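Long-range contacts in glucose 1-dehydrogenase (Haloferax mediterranei, PDB 2VWP), which catalyses the zinc-dependent oxidation of D-glucose and several other aldose sugars, using NADP+ in preference to NAD+ as electron acceptor: residues 36-41 with 61-66; 75-80 with 135-140; 86-91 with 301-306; 148-153 with 307-312. All blocks are in the same frame, centred on the assembly; numbering follows the deposited sequence.

Contact 1: 36-41 with 61-66; sequences GVDGTD and LGHEAV. With ZN (zinc ion), chain C.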
# COMPACT_ATOMS: atom_id res chain seq x y z
N GLY A 36 -3.20 -30.66 -6.07
CA GLY A 36 -1.84 -30.22 -5.81
C GLY A 36 -1.54 -30.27 -4.31
O GLY A 36 -2.43 -30.13 -3.47
N VAL A 37 -0.26 -30.49 -4.00
CA VAL A 37 0.25 -30.39 -2.66
C VAL A 37 0.93 -29.04 -2.51
O VAL A 37 1.66 -28.60 -3.40
CB VAL A 37 1.25 -31.52 -2.34
CG1 VAL A 37 1.93 -31.27 -0.98
CG2 VAL A 37 0.57 -32.88 -2.36
N ASP A 38 0.71 -28.44 -1.35
CA ASP A 38 1.22 -27.14 -1.02
C ASP A 38 1.88 -27.18 0.36
O ASP A 38 1.67 -28.13 1.12
CB ASP A 38 0.03 -26.19 -0.97
CG ASP A 38 0.43 -24.79 -0.74
OD1 ASP A 38 1.09 -24.23 -1.61
OD2 ASP A 38 0.10 -24.25 0.33
N GLY A 39 2.66 -26.14 0.68
CA GLY A 39 3.20 -25.90 2.02
C GLY A 39 2.19 -25.99 3.15
O GLY A 39 2.49 -26.54 4.20
N THR A 40 0.97 -25.47 2.93
CA THR A 40 -0.08 -25.56 3.95
C THR A 40 -0.45 -26.99 4.29
O THR A 40 -0.82 -27.26 5.43
CB THR A 40 -1.40 -24.78 3.60
OG1 THR A 40 -2.13 -25.50 2.60
CG2 THR A 40 -1.11 -23.36 3.12
N ASP A 41 -0.38 -27.89 3.31
CA ASP A 41 -0.63 -29.30 3.56
C ASP A 41 0.46 -29.86 4.46
O ASP A 41 0.17 -30.63 5.37
CB ASP A 41 -0.69 -30.09 2.25
CG ASP A 41 -1.86 -29.66 1.38
OD1 ASP A 41 -3.02 -29.85 1.82
OD2 ASP A 41 -1.60 -29.12 0.28
N LEU A 61 -6.99 -33.44 3.40
CA LEU A 61 -6.00 -32.47 2.93
C LEU A 61 -6.30 -31.94 1.52
O LEU A 61 -7.22 -32.41 0.84
CB LEU A 61 -4.61 -33.11 2.97
CG LEU A 61 -4.08 -33.57 4.34
CD1 LEU A 61 -2.76 -34.36 4.18
CD2 LEU A 61 -3.88 -32.38 5.26
N GLY A 62 -5.54 -30.93 1.09
CA GLY A 62 -5.56 -30.46 -0.29
C GLY A 62 -6.55 -29.34 -0.55
O GLY A 62 -7.75 -29.48 -0.31
N HIS A 63 -6.07 -28.23 -1.09
CA HIS A 63 -6.97 -27.12 -1.44
C HIS A 63 -6.84 -26.65 -2.91
O HIS A 63 -7.52 -25.69 -3.32
CB HIS A 63 -6.74 -25.94 -0.48
CG HIS A 63 -5.40 -25.28 -0.63
ND1 HIS A 63 -4.29 -25.68 0.09
CD2 HIS A 63 -4.99 -24.27 -1.42
CE1 HIS A 63 -3.26 -24.93 -0.25
NE2 HIS A 63 -3.65 -24.06 -1.16
N GLU A 64 -5.99 -27.34 -3.69
CA GLU A 64 -5.69 -26.96 -5.09
C GLU A 64 -6.21 -28.05 -6.00
O GLU A 64 -5.49 -28.98 -6.36
CB GLU A 64 -4.17 -26.80 -5.28
CG GLU A 64 -3.54 -25.86 -4.26
CD GLU A 64 -2.05 -25.69 -4.43
OE1 GLU A 64 -1.38 -26.62 -4.94
OE2 GLU A 64 -1.54 -24.63 -4.01
N ALA A 65 -7.49 -27.98 -6.33
CA ALA A 65 -8.15 -29.10 -6.98
C ALA A 65 -8.58 -28.79 -8.39
O ALA A 65 -8.83 -27.65 -8.74
CB ALA A 65 -9.32 -29.57 -6.16
N VAL A 66 -8.64 -29.83 -9.20
CA VAL A 66 -9.37 -29.80 -10.45
C VAL A 66 -10.20 -31.07 -10.51
O VAL A 66 -9.74 -32.14 -10.11
CB VAL A 66 -8.42 -29.63 -11.70
CG1 VAL A 66 -7.44 -30.80 -11.82
CG2 VAL A 66 -9.24 -29.42 -12.98
ZN ZN C . -2.67 -22.97 -2.95
O HOH W 1 -3.28 -28.30 -1.71
O HOH W 2 -4.29 -27.62 2.03
O HOH W 3 -1.44 -21.19 -2.75
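Asp41 OD1 takes the backbone N-H of Gly62 at 2.8 Å, on the syn side of the carboxylate but somewhat out of its plane. OD2 of Asp41 accepts from Asp38 N through its anti lone pair. Asp38 OD2 accepts from Thr40 N, which approaches from above the Asp38 carboxylate plane. This is a capping box at the start of helix 39-46.

Packing is tight at Gly36. Gly36 N gives a fairly straight bond (162°) to Glu64 O. The Glu64 carboxylate lies close over this backbone, OE1 being 3.7 Å from Gly36 CA. OE1 also forms a salt bridge with Lys349.

The looser side is bridged by water. One water joins Gly36 O, Asp41 OD2 and His63 N. A second joins Thr40 OG1, Asp41 OD1 and His63 ND1.

His63 NE2 and Glu64 OE2 each bind zinc at 2.3 Å, with Glu150 and a water. Asp38 CG is anti to its backbone N (chi1 -175°), which carries the carboxylate to the His63 ring, almost upright to it with OD2 at the edge. Asp38 is also a zinc ligand of this enzyme, but its OD1 is 4.2 Å from the zinc here. This is consistent with a metal site whose ligands can change.

Contact 2: 75-80 with 135-140; sequences TELEEG and LVRIPR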
# COMPACT_ATOMS: atom_id res chain seq x y z
N THR A 75 -28.00 -27.05 -10.43
CA THR A 75 -27.14 -25.91 -10.77
C THR A 75 -27.14 -25.66 -12.27
O THR A 75 -27.72 -26.44 -13.03
CB THR A 75 -25.67 -26.13 -10.36
OG1 THR A 75 -25.08 -27.10 -11.24
CG2 THR A 75 -25.56 -26.60 -8.91
N GLU A 76 -26.45 -24.61 -12.70
CA GLU A 76 -26.32 -24.32 -14.13
C GLU A 76 -25.10 -24.93 -14.80
O GLU A 76 -24.85 -24.69 -15.99
CB GLU A 76 -26.38 -22.81 -14.38
CG GLU A 76 -27.79 -22.28 -14.57
CD GLU A 76 -27.82 -20.78 -14.67
OE1 GLU A 76 -27.57 -20.10 -13.65
OE2 GLU A 76 -28.08 -20.26 -15.78
N LEU A 77 -24.34 -25.74 -14.06
CA LEU A 77 -23.23 -26.50 -14.62
C LEU A 77 -23.76 -27.69 -15.42
O LEU A 77 -24.93 -28.06 -15.30
CB LEU A 77 -22.27 -26.96 -13.51
CG LEU A 77 -21.65 -25.82 -12.67
CD1 LEU A 77 -21.14 -26.29 -11.31
CD2 LEU A 77 -20.54 -25.08 -13.45
N GLU A 78 -22.92 -28.28 -16.26
CA GLU A 78 -23.29 -29.44 -17.06
C GLU A 78 -22.40 -30.61 -16.66
O GLU A 78 -21.27 -30.39 -16.18
CB GLU A 78 -23.13 -29.12 -18.56
CG GLU A 78 -24.10 -28.03 -19.07
CD GLU A 78 -23.97 -27.72 -20.57
OE1 GLU A 78 -22.90 -27.26 -20.99
OE2 GLU A 78 -24.96 -27.90 -21.33
N GLU A 79 -22.90 -31.83 -16.84
CA GLU A 79 -22.06 -33.02 -16.62
C GLU A 79 -20.92 -32.96 -17.63
O GLU A 79 -21.13 -32.63 -18.80
CB GLU A 79 -22.85 -34.34 -16.76
CG GLU A 79 -22.12 -35.55 -16.16
CD GLU A 79 -22.83 -36.89 -16.37
OE1 GLU A 79 -23.83 -36.94 -17.13
OE2 GLU A 79 -22.38 -37.91 -15.76
N GLY A 80 -19.71 -33.24 -17.16
CA GLY A 80 -18.54 -33.20 -18.02
C GLY A 80 -17.75 -31.92 -17.91
O GLY A 80 -16.63 -31.84 -18.41
N LEU A 135 -17.49 -23.04 -7.85
CA LEU A 135 -16.89 -23.91 -8.86
C LEU A 135 -16.64 -23.08 -10.11
O LEU A 135 -17.57 -22.52 -10.69
CB LEU A 135 -17.76 -25.14 -9.17
CG LEU A 135 -17.99 -26.10 -8.00
CD1 LEU A 135 -19.02 -27.17 -8.36
CD2 LEU A 135 -16.65 -26.74 -7.52
N VAL A 136 -15.37 -22.99 -10.51
CA VAL A 136 -15.01 -22.18 -11.66
C VAL A 136 -14.72 -23.09 -12.83
O VAL A 136 -13.79 -23.89 -12.77
CB VAL A 136 -13.79 -21.27 -11.35
CG1 VAL A 136 -13.45 -20.39 -12.59
CG2 VAL A 136 -14.06 -20.40 -10.08
N ARG A 137 -15.50 -22.95 -13.91
CA ARG A 137 -15.26 -23.74 -15.10
C ARG A 137 -13.97 -23.28 -15.74
O ARG A 137 -13.68 -22.09 -15.78
CB ARG A 137 -16.40 -23.62 -16.11
CG ARG A 137 -17.68 -24.37 -15.75
CD ARG A 137 -18.79 -24.04 -16.76
NE ARG A 137 -19.17 -22.62 -16.67
CZ ARG A 137 -20.40 -22.18 -16.45
NH1 ARG A 137 -21.40 -23.04 -16.30
NH2 ARG A 137 -20.64 -20.88 -16.38
N ILE A 138 -13.20 -24.23 -16.24
CA ILE A 138 -11.94 -23.91 -16.87
C ILE A 138 -11.97 -24.68 -18.16
O ILE A 138 -12.79 -25.61 -18.31
CB ILE A 138 -10.68 -24.35 -16.00
CG1 ILE A 138 -10.51 -25.88 -15.96
CG2 ILE A 138 -10.72 -23.71 -14.59
CD1 ILE A 138 -9.23 -26.35 -15.14
N PRO A 139 -11.11 -24.29 -19.12
CA PRO A 139 -11.03 -25.02 -20.39
C PRO A 139 -10.63 -26.49 -20.19
O PRO A 139 -9.77 -26.81 -19.35
CB PRO A 139 -9.92 -24.28 -21.15
CG PRO A 139 -9.91 -22.89 -20.55
CD PRO A 139 -10.20 -23.13 -19.08
N ARG A 140 -11.25 -27.37 -20.96
CA ARG A 140 -11.10 -28.82 -20.79
C ARG A 140 -9.64 -29.28 -20.85
O ARG A 140 -9.24 -30.16 -20.08
CB ARG A 140 -11.97 -29.58 -21.82
CG ARG A 140 -12.00 -31.08 -21.59
CD ARG A 140 -13.18 -31.78 -22.27
NE ARG A 140 -13.78 -32.79 -21.38
CZ ARG A 140 -14.91 -32.59 -20.69
NH1 ARG A 140 -15.57 -31.43 -20.81
NH2 ARG A 140 -15.39 -33.55 -19.90
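Leu77 meets Leu135 and Arg137 through its two methyl branches, and this is the apolar part of the contact. Leu77 CD1 touches Leu135 CD1 at 3.7 Å, and the two side chains cross at about a right angle. Both leucines also lie against Ala28 of strand 27-36. In Leu77, chi1 (-59°) sets CG beside the backbone N, and chi2 then lays CD2 on the stem of Arg137. Leu77 CD2 is 3.7 Å from Arg137 CG. The Arg137 chain bends at chi3 (-66°), which folds its head back and brings Arg137 NH1 to 3.6 Å from Leu77 CD2. Glu76 O lies at the edge of this guanidinium, near its plane, 3.8 Å from Arg137 NH1.

The polar part is at the other end. Arg140 presents its guanidinium edge to Gly80 O. Arg140 NH1 is 2.7 Å and Arg140 NH2 2.6 Å from Gly80 O, but both N-H bonds are strongly bent, and each hydrogen bond is weak. One carbonyl is thus shared by two donors.

A turn shapes the start of the loop. Thr75 OG1 accepts from Leu77 N at 3.2 Å, an ST turn, and is also bonded to Pro72 O.

Segment 75-80 belongs to the connection between strands 64-71 and 82-85. These are consecutive and antiparallel, as in a beta hairpin. Strand 135-137 pairs with strand 82-85. The connection packs against strands 135-137 and 27-36 of the curled sheet in the GroES-like domain.

Contact 3: 86-91 with 301-306; sequences TVRRPP and SVNSHV. With NDP (NADPH dihydro-nicotinamide-adenine-dinucleotide phosphate), chain B.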
# COMPACT_ATOMS: atom_id res chain seq x y z
N THR A 86 -13.04 -22.81 -5.49
CA THR A 86 -12.42 -21.83 -4.59
C THR A 86 -12.20 -22.50 -3.23
O THR A 86 -12.76 -23.57 -2.97
CB THR A 86 -13.25 -20.54 -4.40
OG1 THR A 86 -14.50 -20.86 -3.75
CG2 THR A 86 -13.53 -19.84 -5.74
N VAL A 87 -11.43 -21.85 -2.37
CA VAL A 87 -11.04 -22.45 -1.09
C VAL A 87 -11.95 -22.05 0.07
O VAL A 87 -12.25 -22.89 0.93
CB VAL A 87 -9.56 -22.15 -0.75
CG1 VAL A 87 -9.11 -22.91 0.54
CG2 VAL A 87 -8.66 -22.54 -1.93
N ARG A 88 -12.41 -20.79 0.08
CA ARG A 88 -13.12 -20.27 1.26
C ARG A 88 -14.61 -20.60 1.27
O ARG A 88 -15.29 -20.48 0.26
CB ARG A 88 -12.87 -18.76 1.46
CG ARG A 88 -11.48 -18.50 2.01
CD ARG A 88 -11.21 -17.06 2.36
NE ARG A 88 -9.88 -16.93 2.96
CZ ARG A 88 -9.44 -15.83 3.57
NH1 ARG A 88 -10.19 -14.73 3.63
NH2 ARG A 88 -8.22 -15.82 4.09
N ARG A 89 -15.08 -21.09 2.41
CA ARG A 89 -16.51 -21.34 2.62
C ARG A 89 -16.95 -20.62 3.90
O ARG A 89 -16.12 -20.32 4.76
CB ARG A 89 -16.79 -22.85 2.71
CG ARG A 89 -16.43 -23.64 1.45
CD ARG A 89 -17.37 -23.38 0.27
NE ARG A 89 -16.94 -24.19 -0.87
CZ ARG A 89 -15.99 -23.83 -1.74
NH1 ARG A 89 -15.41 -22.64 -1.64
NH2 ARG A 89 -15.64 -24.64 -2.72
N PRO A 90 -18.26 -20.33 4.03
CA PRO A 90 -18.78 -19.69 5.25
C PRO A 90 -18.39 -20.40 6.56
O PRO A 90 -18.23 -21.63 6.57
CB PRO A 90 -20.30 -19.71 5.05
CG PRO A 90 -20.49 -19.76 3.57
CD PRO A 90 -19.32 -20.55 3.02
N PRO A 91 -18.20 -19.64 7.66
CA PRO A 91 -17.86 -20.29 8.93
C PRO A 91 -19.10 -20.94 9.58
O PRO A 91 -20.19 -20.93 8.98
CB PRO A 91 -17.32 -19.14 9.78
CG PRO A 91 -18.04 -17.94 9.28
CD PRO A 91 -18.31 -18.17 7.81
N SER A 301 -1.67 -9.51 0.78
CA SER A 301 -2.75 -10.19 0.07
C SER A 301 -2.85 -11.65 0.49
O SER A 301 -1.83 -12.33 0.66
CB SER A 301 -2.54 -10.07 -1.45
OG SER A 301 -3.57 -10.72 -2.16
N VAL A 302 -4.07 -12.13 0.64
CA VAL A 302 -4.29 -13.53 1.02
C VAL A 302 -5.49 -14.09 0.27
O VAL A 302 -6.45 -13.36 0.01
CB VAL A 302 -4.41 -13.71 2.58
CG1 VAL A 302 -5.64 -13.00 3.14
CG2 VAL A 302 -4.43 -15.20 2.96
N ASN A 303 -5.39 -15.36 -0.14
CA ASN A 303 -6.49 -16.07 -0.77
C ASN A 303 -6.78 -15.44 -2.15
O ASN A 303 -5.92 -14.75 -2.73
CB ASN A 303 -7.74 -16.06 0.18
CG ASN A 303 -8.83 -17.06 -0.23
OD1 ASN A 303 -9.96 -16.65 -0.50
ND2 ASN A 303 -8.50 -18.35 -0.24
N SER A 304 -7.97 -15.68 -2.68
CA SER A 304 -8.36 -15.24 -4.02
C SER A 304 -9.80 -15.66 -4.26
O SER A 304 -10.34 -16.48 -3.51
CB SER A 304 -7.45 -15.87 -5.10
OG SER A 304 -7.44 -17.30 -5.03
N HIS A 305 -10.41 -15.12 -5.31
CA HIS A 305 -11.79 -15.46 -5.64
C HIS A 305 -12.01 -15.68 -7.12
O HIS A 305 -11.04 -15.75 -7.90
CB HIS A 305 -12.79 -14.46 -5.03
CG HIS A 305 -14.14 -15.06 -4.76
ND1 HIS A 305 -14.30 -16.26 -4.09
CD2 HIS A 305 -15.38 -14.64 -5.08
CE1 HIS A 305 -15.59 -16.55 -4.01
NE2 HIS A 305 -16.26 -15.58 -4.60
N VAL A 306 -13.28 -15.83 -7.51
CA VAL A 306 -13.68 -16.32 -8.84
C VAL A 306 -13.04 -15.59 -10.02
O VAL A 306 -12.51 -16.21 -10.94
CB VAL A 306 -15.24 -16.31 -8.97
CG1 VAL A 306 -15.66 -16.59 -10.42
CG2 VAL A 306 -15.86 -17.33 -7.99
PA NDP B . 7.96 -22.19 0.11
O1A NDP B . 8.07 -23.48 -0.62
O2A NDP B . 8.41 -22.31 1.53
O5B NDP B . 8.83 -21.08 -0.65
C5B NDP B . 9.60 -20.17 0.09
C4B NDP B . 10.96 -20.13 -0.57
O4B NDP B . 11.63 -19.01 -0.05
C3B NDP B . 11.80 -21.38 -0.25
O3B NDP B . 12.18 -22.03 -1.46
C2B NDP B . 12.98 -20.83 0.54
O2B NDP B . 14.22 -21.34 0.13
C1B NDP B . 12.96 -19.35 0.20
N9A NDP B . 13.51 -18.53 1.28
C8A NDP B . 13.10 -18.44 2.60
N7A NDP B . 13.92 -17.55 3.22
C5A NDP B . 14.83 -17.10 2.32
C6A NDP B . 15.90 -16.20 2.39
N6A NDP B . 16.30 -15.68 3.56
N1A NDP B . 16.64 -15.95 1.25
C2A NDP B . 16.36 -16.58 0.05
N3A NDP B . 15.31 -17.45 -0.01
C4A NDP B . 14.57 -17.71 1.10
O3 NDP B . 6.42 -21.68 0.00
PN NDP B . 5.58 -21.19 -1.32
O1N NDP B . 6.43 -20.67 -2.41
O2N NDP B . 4.56 -22.21 -1.69
O5D NDP B . 4.87 -19.94 -0.57
C5D NDP B . 5.65 -18.80 -0.21
C4D NDP B . 5.15 -18.06 1.05
O4D NDP B . 3.88 -17.50 0.77
C3D NDP B . 5.00 -18.92 2.31
O3D NDP B . 5.33 -18.16 3.47
C2D NDP B . 3.52 -19.23 2.35
O2D NDP B . 3.05 -19.36 3.67
C1D NDP B . 2.93 -17.99 1.69
N1N NDP B . 1.68 -18.25 0.98
C2N NDP B . 0.74 -17.27 1.06
C3N NDP B . -0.42 -17.27 0.30
C7N NDP B . -1.39 -16.12 0.47
O7N NDP B . -2.67 -16.26 -0.09
N7N NDP B . -1.03 -15.00 1.12
C4N NDP B . -0.71 -18.42 -0.65
C5N NDP B . 0.40 -19.45 -0.66
C6N NDP B . 1.53 -19.32 0.14
P2B NDP B . 14.87 -22.68 0.74
O1X NDP B . 13.99 -23.87 0.44
O2X NDP B . 14.95 -22.58 2.25
O3X NDP B . 16.21 -22.73 0.04
O HOH W 4 -10.07 -19.45 -2.78
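Val87 and Asn303 hold a common water between them. The water accepts from Val87 N at 2.8 Å and, weakly, from Asn303 ND2, and it donates to Ser304 O. Three groups from both segments therefore fix its place.

Next to it the Asn303 side chain stacks on Arg88. Asn303 CG is anti to its backbone N (chi1 -166°), which lays the amide along Arg88. Amide and guanidinium planes are only 16° apart, and Asn303 CB lies over one face of the guanidinium, toward its rim. Asn303 OD1 comes 3.1 Å from Arg88 CD. Arg88 NE forms a salt bridge with Glu114, a substrate-binding residue. Arg88 also makes a cation-pi contact with Tyr112.

The contact joins the GroES-like domain, with strand 88-89, to the Rossmann-type domain, whose strand 297-300 leads into 301-306. On that side the loop reads the nicotinamide amide of NADPH. Asn303 N donates to O7N at 2.9 Å, and N7N donates to Ser301 O at 2.8 Å. Asn303 also binds substrate.

Val302 CG1 approaches Arg88 NH2 at 3.9 Å, and Val302 N is bonded to Asn295 of the second subunit. At the far end Thr86 CG2 touches both His305 ND1, at 4.0 Å, and Val306 CG2.

Contact 4: 148-153 with 307-312; sequences LIEPIS and EHFEAA. With ZN (zinc ion), chain C.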
# COMPACT_ATOMS: atom_id res chain seq x y z
N LEU A 148 -3.06 -26.24 -10.87
CA LEU A 148 -2.26 -25.03 -10.86
C LEU A 148 -3.07 -23.74 -10.85
O LEU A 148 -2.54 -22.66 -10.61
CB LEU A 148 -1.24 -25.00 -12.03
CG LEU A 148 -0.08 -25.98 -11.96
CD1 LEU A 148 0.81 -25.83 -13.20
CD2 LEU A 148 0.74 -25.80 -10.65
N ILE A 149 -4.36 -23.86 -11.12
CA ILE A 149 -5.19 -22.66 -11.26
C ILE A 149 -5.31 -21.92 -9.94
O ILE A 149 -5.18 -20.70 -9.92
CB ILE A 149 -6.58 -22.98 -11.86
CG1 ILE A 149 -6.44 -23.41 -13.33
CG2 ILE A 149 -7.55 -21.78 -11.66
CD1 ILE A 149 -5.71 -22.37 -14.27
N GLU A 150 -5.56 -22.65 -8.86
CA GLU A 150 -5.62 -22.00 -7.54
C GLU A 150 -4.34 -21.20 -7.18
O GLU A 150 -4.46 -20.04 -6.81
CB GLU A 150 -6.03 -23.00 -6.43
CG GLU A 150 -6.46 -22.34 -5.09
CD GLU A 150 -5.27 -21.99 -4.21
OE1 GLU A 150 -4.17 -22.52 -4.46
OE2 GLU A 150 -5.42 -21.18 -3.27
N PRO A 151 -3.13 -21.82 -7.21
CA PRO A 151 -1.97 -20.95 -6.88
C PRO A 151 -1.73 -19.78 -7.84
O PRO A 151 -1.32 -18.72 -7.40
CB PRO A 151 -0.76 -21.92 -6.83
CG PRO A 151 -1.20 -23.16 -7.50
CD PRO A 151 -2.74 -23.23 -7.35
N ILE A 152 -1.98 -19.97 -9.14
CA ILE A 152 -1.93 -18.83 -10.08
C ILE A 152 -2.86 -17.72 -9.62
O ILE A 152 -2.48 -16.56 -9.66
CB ILE A 152 -2.19 -19.26 -11.55
CG1 ILE A 152 -1.04 -20.15 -12.02
CG2 ILE A 152 -2.32 -18.03 -12.48
CD1 ILE A 152 -1.31 -20.96 -13.28
N SER A 153 -4.06 -18.09 -9.16
CA SER A 153 -5.09 -17.13 -8.73
C SER A 153 -4.67 -16.31 -7.50
O SER A 153 -5.05 -15.16 -7.37
CB SER A 153 -6.45 -17.84 -8.49
OG SER A 153 -6.55 -18.39 -7.18
N GLU A 307 -13.11 -14.26 -9.97
CA GLU A 307 -12.48 -13.40 -10.95
C GLU A 307 -10.99 -13.74 -11.14
O GLU A 307 -10.50 -13.79 -12.26
CB GLU A 307 -12.67 -11.92 -10.52
CG GLU A 307 -14.11 -11.57 -10.01
CD GLU A 307 -14.52 -12.22 -8.65
OE1 GLU A 307 -13.66 -12.44 -7.75
OE2 GLU A 307 -15.74 -12.49 -8.48
N HIS A 308 -10.29 -13.99 -10.03
CA HIS A 308 -8.86 -14.37 -10.07
C HIS A 308 -8.62 -15.76 -10.66
O HIS A 308 -7.63 -15.97 -11.35
CB HIS A 308 -8.25 -14.24 -8.68
CG HIS A 308 -8.56 -12.94 -8.00
ND1 HIS A 308 -9.22 -12.86 -6.80
CD2 HIS A 308 -8.34 -11.66 -8.40
CE1 HIS A 308 -9.36 -11.59 -6.46
NE2 HIS A 308 -8.84 -10.84 -7.42
N PHE A 309 -9.54 -16.70 -10.40
CA PHE A 309 -9.47 -18.02 -11.01
C PHE A 309 -9.71 -17.94 -12.51
O PHE A 309 -9.03 -18.63 -13.29
CB PHE A 309 -10.47 -19.01 -10.35
CG PHE A 309 -10.07 -19.49 -8.94
CD1 PHE A 309 -10.04 -18.62 -7.86
CD2 PHE A 309 -9.79 -20.83 -8.71
CE1 PHE A 309 -9.71 -19.05 -6.59
CE2 PHE A 309 -9.46 -21.29 -7.42
CZ PHE A 309 -9.42 -20.40 -6.37
N GLU A 310 -10.64 -17.09 -12.94
CA GLU A 310 -10.86 -16.90 -14.39
C GLU A 310 -9.65 -16.29 -15.09
O GLU A 310 -9.24 -16.76 -16.16
CB GLU A 310 -12.10 -16.04 -14.65
CG GLU A 310 -13.38 -16.76 -14.26
CD GLU A 310 -14.65 -16.07 -14.76
OE1 GLU A 310 -14.58 -15.03 -15.47
OE2 GLU A 310 -15.74 -16.60 -14.43
N ALA A 311 -9.10 -15.24 -14.49
CA ALA A 311 -7.85 -14.62 -14.96
C ALA A 311 -6.73 -15.64 -15.04
O ALA A 311 -5.95 -15.66 -16.01
CB ALA A 311 -7.45 -13.47 -14.02
N ALA A 312 -6.65 -16.50 -14.03
CA ALA A 312 -5.64 -17.56 -14.00
C ALA A 312 -5.69 -18.49 -15.21
O ALA A 312 -4.64 -18.89 -15.71
CB ALA A 312 -5.75 -18.37 -12.68
ZN ZN C . -2.67 -22.97 -2.95
O HOH W 3 -1.44 -21.19 -2.75
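Ser153 OG stands between its backbone N and carbonyl carbon (chi1 85°), and Phe309 CG is anti to its own carbonyl carbon (chi1 -73°). These two torsions bring the serine over one face of the Phe309 ring. Ser153 OG is 3.3 Å from Phe309 CE1, offset toward the rim. Ser153 CB makes a CH-pi contact, 4.0 Å from the Phe309 ring centroid. Ser153 OG donates to Glu150 O at 2.7 Å and is also bonded to Ser304 OG, so its rotation is fixed.

Glu150 CG touches Phe309 CZ at 3.8 Å. Beyond CG the chain bends, and Glu150 OE1 binds zinc at 2.2 Å, beside His63 and Glu64. The aromatic ring thus packs against the stem of Glu150, which is also a substrate-binding residue.

The two helices cross at 111°, with the axes of these short segments 8.1 Å apart. Helix 149-165 starts at the zinc site, and helix 306-318 follows strand 297-300, an outermost strand of the Rossmann-type sheet.

The small Ala312 sits at the close approach. Ala312 CB is 3.5 Å from Ile152 CG2, a tight carbon pair, and also meets Ile149 CG2. That same Ile149 CG2 touches Phe309 CD2 at 3.8 Å. Near the helix start His308 CB lies against Ser153 O. The His308 ring turns away and is held at both nitrogens, ND1 by His305 N and NE2 by Glu160.

How the contacts relate
Along the chain contact 1 closes first. Contacts 2 and 3 then interleave, as do contacts 3 and 4. Contacts 1 and 2 lie in the GroES-like domain and reach the same sheet, with centres 21 Å apart. Val66 packs on Ile138 between them. Val136 of contact 2 touches Phe309 of contact 4. Contact 3 joins the GroES-like domain to the Rossmann-type domain, and its centre is 12 Å from that of contact 4. Contacts 1 and 4, 14 Å apart, share the zinc ion and its water ligand. The metal's ligands come from both parts of the chain, with Glu150 on helix 149-165. With NADPH held at contact 3, this is consistent with an active site between the two domains, as in this family.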